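Local coordinates for protein putative NAD dependent dehydrogenase (Micromonospora echinospora, PDB 6NOR) that binds NAD and probably acts as an NAD-dependent oxidoreductase in the biosynthesis of the antibiotic gentamicin, at residues G193-E204 against A337-Y348. Residues are numbered along the deposited sequence; the frame is centred on the assembly and turned at random.
Sequences GALTDLGWHAVE and AVAVVETLEAAY
Trp200 and Leu344 illustrate reciprocal knobs-into-holes packing between helix 337-348 and the two short helical pieces of 193-204, each filling a hollow in the opposite segment. CG anti to the backbone N (chi1 180°) carries the indole across to helix 337-348, where it settles among Ala337, Val340, Val341 and Leu344. Val340 CG1 makes a CH-pi contact over one face, 3.6 Å from the centroid of the Trp200 six-membered ring, while Val341 CG2 meets the ring at its edge, 3.6 Å from Trp200 CZ3. In return, Leu344 enters the hollow formed by Leu195, Thr196, Gly199 and Val203, its CD2 lying 3.4 Å from Leu195 O. With an alanine at Trp200, a gap would probably open beside Val340 and Val341, and the Val340 methyl would lose its aromatic partner.

Other apolar contacts extend the interface. Val203 CG1 and Thr343 CG2 meet tip to tip at 4.0 Å, and Leu195 CD2 lies over one face of the Tyr348 ring, offset toward its rim, in a second CH-pi contact.

A polar link is the hydrogen bond given by Thr196 OG1 to Tyr348 OH, 2.7 Å long, with the threonine oxygen at the ring edge and in its plane. Glu232 also hydrogen-bonds this phenol and the backbone N of Leu195, so one carboxylate ties both segments together. The indole N-H, at Trp200 NE1, bonds only weakly to Glu204 OE1, whose other oxygen, OE2, is held by His141.

The axes of helices 199-204 and 337-348 approach to 9.6 Å at 117°. Beneath the pair lies the mixed sheet of the C-terminal domain: Leu195 touches strands 215-223 and 246-252, and Thr343 and Ala347 rest on the former. Toward the Rossmann domain, Val341 meets helix 122-134, Trp200 packs on Pro117, and His201 touches the bound NAD.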
loop_
_atom_site.group_PDB
_atom_site.type_symbol
_atom_site.label_atom_id
_atom_site.label_comp_id
_atom_site.label_asym_id
_atom_site.label_seq_id
_atom_site.Cartn_x
_atom_site.Cartn_y
_atom_site.Cartn_z
ATOM N N GLY A 193 22.186 15.942 17.851
ATOM C CA GLY A 193 22.106 15.013 16.744
ATOM C C GLY A 193 20.735 14.958 16.113
ATOM O O GLY A 193 20.117 15.987 15.885
ATOM N N ALA A 194 20.254 13.739 15.883
ATOM C CA ALA A 194 18.978 13.491 15.213
ATOM C C ALA A 194 17.830 14.257 15.826
ATOM O O ALA A 194 16.914 14.670 15.133
ATOM C CB ALA A 194 18.650 11.992 15.227
ATOM N N LEU A 195 17.865 14.434 17.134
ATOM C CA LEU A 195 16.793 15.146 17.818
ATOM C C LEU A 195 16.778 16.615 17.434
ATOM O O LEU A 195 15.735 17.244 17.387
ATOM C CB LEU A 195 16.935 15.001 19.327
ATOM C CG LEU A 195 15.662 15.066 20.146
ATOM C CD1 LEU A 195 14.622 14.165 19.521
ATOM C CD2 LEU A 195 15.967 14.640 21.571
ATOM N N THR A 196 17.941 17.166 17.135
ATOM C CA THR A 196 17.991 18.535 16.669
ATOM C C THR A 196 17.737 18.606 15.172
ATOM O O THR A 196 17.013 19.457 14.690
ATOM C CB THR A 196 19.360 19.172 16.979
ATOM O OG1 THR A 196 19.584 19.105 18.381
ATOM C CG2 THR A 196 19.414 20.634 16.515
ATOM N N ASP A 197 18.377 17.712 14.439
ATOM C CA ASP A 197 18.391 17.753 12.979
ATOM C C ASP A 197 17.019 17.370 12.412
ATOM O O ASP A 197 16.502 18.046 11.550
ATOM C CB ASP A 197 19.489 16.823 12.463
ATOM C CG ASP A 197 19.585 16.786 10.951
ATOM O OD1 ASP A 197 19.445 17.841 10.306
ATOM O OD2 ASP A 197 19.803 15.686 10.398
ATOM N N LEU A 198 16.443 16.279 12.915
ATOM C CA LEU A 198 15.173 15.758 12.420
ATOM C C LEU A 198 14.049 16.115 13.375
ATOM O O LEU A 198 12.916 16.342 12.969
ATOM C CB LEU A 198 15.229 14.236 12.239
ATOM C CG LEU A 198 16.363 13.715 11.360
ATOM C CD1 LEU A 198 16.334 12.212 11.302
ATOM C CD2 LEU A 198 16.299 14.281 9.962
ATOM N N GLY A 199 14.386 16.169 14.654
ATOM C CA GLY A 199 13.408 16.428 15.681
ATOM C C GLY A 199 12.856 17.821 15.548
ATOM O O GLY A 199 11.733 18.061 15.941
ATOM N N TRP A 200 13.642 18.743 15.004
ATOM C CA TRP A 200 13.115 20.058 14.700
ATOM C C TRP A 200 11.830 19.949 13.882
ATOM O O TRP A 200 10.809 20.527 14.236
ATOM C CB TRP A 200 14.122 20.922 13.929
ATOM C CG TRP A 200 13.533 22.266 13.638
ATOM C CD1 TRP A 200 12.655 22.588 12.635
ATOM C CD2 TRP A 200 13.727 23.458 14.385
ATOM N NE1 TRP A 200 12.306 23.899 12.715
ATOM C CE2 TRP A 200 12.959 24.462 13.780
ATOM C CE3 TRP A 200 14.497 23.782 15.503
ATOM C CZ2 TRP A 200 12.924 25.755 14.253
ATOM C CZ3 TRP A 200 14.466 25.061 15.968
ATOM C CH2 TRP A 200 13.688 26.040 15.346
ATOM N N HIS A 201 11.898 19.216 12.778
ATOM C CA HIS A 201 10.746 19.054 11.907
ATOM C C HIS A 201 9.624 18.295 12.537
ATOM O O HIS A 201 8.461 18.635 12.367
ATOM C CB HIS A 201 11.142 18.327 10.649
ATOM C CG HIS A 201 12.065 19.101 9.786
ATOM N ND1 HIS A 201 11.714 20.310 9.237
ATOM C CD2 HIS A 201 13.319 18.841 9.358
ATOM C CE1 HIS A 201 12.707 20.761 8.500
ATOM N NE2 HIS A 201 13.694 19.887 8.560
ATOM N N ALA A 202 9.970 17.240 13.244
ATOM C CA ALA A 202 8.954 16.398 13.810
ATOM C C ALA A 202 8.148 17.219 14.821
ATOM O O ALA A 202 6.924 17.171 14.831
ATOM C CB ALA A 202 9.568 15.162 14.452
ATOM N N VAL A 203 8.839 18.009 15.636
ATOM C CA VAL A 203 8.149 18.794 16.658
ATOM C C VAL A 203 7.307 19.895 16.020
ATOM O O VAL A 203 6.187 20.121 16.428
ATOM C CB VAL A 203 9.128 19.393 17.667
ATOM C CG1 VAL A 203 8.408 20.361 18.567
ATOM C CG2 VAL A 203 9.752 18.277 18.504
ATOM N N GLU A 204 7.818 20.547 14.988
ATOM C CA GLU A 204 7.036 21.578 14.328
ATOM C C GLU A 204 5.765 20.971 13.696
ATOM O O GLU A 204 4.672 21.521 13.850
ATOM C CB GLU A 204 7.880 22.315 13.273
ATOM C CG GLU A 204 7.226 23.585 12.722
ATOM C CD GLU A 204 8.179 24.478 11.901
ATOM O OE1 GLU A 204 9.269 24.010 11.512
ATOM O OE2 GLU A 204 7.828 25.656 11.640
ATOM N N ALA A 337 9.081 29.136 16.030
ATOM C CA ALA A 337 10.440 28.652 16.205
ATOM C C ALA A 337 10.838 28.616 17.688
ATOM O O ALA A 337 11.466 27.656 18.141
ATOM C CB ALA A 337 11.406 29.502 15.418
ATOM N N VAL A 338 10.470 29.650 18.446
ATOM C CA VAL A 338 10.758 29.671 19.872
ATOM C C VAL A 338 10.106 28.475 20.571
ATOM O O VAL A 338 10.705 27.845 21.435
ATOM C CB VAL A 338 10.263 30.993 20.534
ATOM C CG1 VAL A 338 10.276 30.881 22.029
ATOM C CG2 VAL A 338 11.119 32.155 20.111
ATOM N N ALA A 339 8.873 28.153 20.194
ATOM C CA ALA A 339 8.209 27.031 20.818
ATOM C C ALA A 339 8.949 25.719 20.514
ATOM O O ALA A 339 9.091 24.872 21.382
ATOM C CB ALA A 339 6.765 26.957 20.371
ATOM N N VAL A 340 9.439 25.563 19.288
ATOM C CA VAL A 340 10.171 24.350 18.928
ATOM C C VAL A 340 11.488 24.270 19.691
ATOM O O VAL A 340 11.848 23.218 20.205
ATOM C CB VAL A 340 10.462 24.277 17.417
ATOM C CG1 VAL A 340 11.397 23.142 17.119
ATOM C CG2 VAL A 340 9.178 24.128 16.629
ATOM N N VAL A 341 12.210 25.387 19.765
ATOM C CA VAL A 341 13.508 25.389 20.432
ATOM C C VAL A 341 13.382 24.979 21.910
ATOM O O VAL A 341 14.207 24.229 22.417
ATOM C CB VAL A 341 14.212 26.775 20.329
ATOM C CG1 VAL A 341 15.457 26.801 21.173
ATOM C CG2 VAL A 341 14.579 27.093 18.880
ATOM N N GLU A 342 12.356 25.446 22.603
ATOM C CA GLU A 342 12.264 25.095 24.011
ATOM C C GLU A 342 11.772 23.669 24.211
ATOM O O GLU A 342 12.155 23.017 25.180
ATOM C CB GLU A 342 11.383 26.073 24.790
ATOM C CG GLU A 342 10.122 26.501 24.131
ATOM C CD GLU A 342 9.667 27.866 24.630
ATOM O OE1 GLU A 342 10.533 28.657 25.058
ATOM O OE2 GLU A 342 8.448 28.144 24.609
ATOM N N THR A 343 10.960 23.171 23.287
ATOM C CA THR A 343 10.596 21.772 23.334
ATOM C C THR A 343 11.829 20.894 23.211
ATOM O O THR A 343 12.001 19.966 23.988
ATOM C CB THR A 343 9.609 21.390 22.243
ATOM O OG1 THR A 343 8.433 22.202 22.359
ATOM C CG2 THR A 343 9.208 19.933 22.442
ATOM N N LEU A 344 12.714 21.212 22.272
ATOM C CA LEU A 344 13.925 20.406 22.097
ATOM C C LEU A 344 14.860 20.504 23.293
ATOM O O LEU A 344 15.511 19.521 23.660
ATOM C CB LEU A 344 14.694 20.821 20.841
ATOM C CG LEU A 344 14.035 20.605 19.476
ATOM C CD1 LEU A 344 14.982 21.042 18.369
ATOM C CD2 LEU A 344 13.654 19.162 19.308
ATOM N N GLU A 345 14.957 21.687 23.887
ATOM C CA GLU A 345 15.824 21.846 25.045
ATOM C C GLU A 345 15.237 21.055 26.213
ATOM O O GLU A 345 15.962 20.405 26.947
ATOM C CB GLU A 345 16.014 23.330 25.396
ATOM C CG GLU A 345 16.197 23.633 26.884
ATOM C CD GLU A 345 17.635 23.447 27.353
ATOM O OE1 GLU A 345 18.474 23.029 26.523
ATOM O OE2 GLU A 345 17.924 23.705 28.547
ATOM N N ALA A 346 13.916 21.069 26.345
ATOM C CA ALA A 346 13.255 20.286 27.377
ATOM C C ALA A 346 13.475 18.795 27.153
ATOM O O ALA A 346 13.753 18.063 28.090
ATOM C CB ALA A 346 11.779 20.600 27.422
ATOM N N ALA A 347 13.375 18.362 25.901
ATOM C CA ALA A 347 13.578 16.973 25.561
ATOM C C ALA A 347 14.988 16.489 25.909
ATOM O O ALA A 347 15.149 15.421 26.471
ATOM C CB ALA A 347 13.287 16.749 24.085
ATOM N N TYR A 348 16.001 17.279 25.591
ATOM C CA TYR A 348 17.378 16.923 25.933
ATOM C C TYR A 348 17.597 16.843 27.454
ATOM O O TYR A 348 18.344 16.005 27.948
ATOM C CB TYR A 348 18.367 17.929 25.322
ATOM C CG TYR A 348 18.725 17.643 23.879
ATOM C CD1 TYR A 348 19.364 16.453 23.516
ATOM C CD2 TYR A 348 18.428 18.558 22.871
ATOM C CE1 TYR A 348 19.699 16.200 22.195
ATOM C CE2 TYR A 348 18.767 18.317 21.553
ATOM C CZ TYR A 348 19.398 17.146 21.218
ATOM O OH TYR A 348 19.720 16.909 19.905
#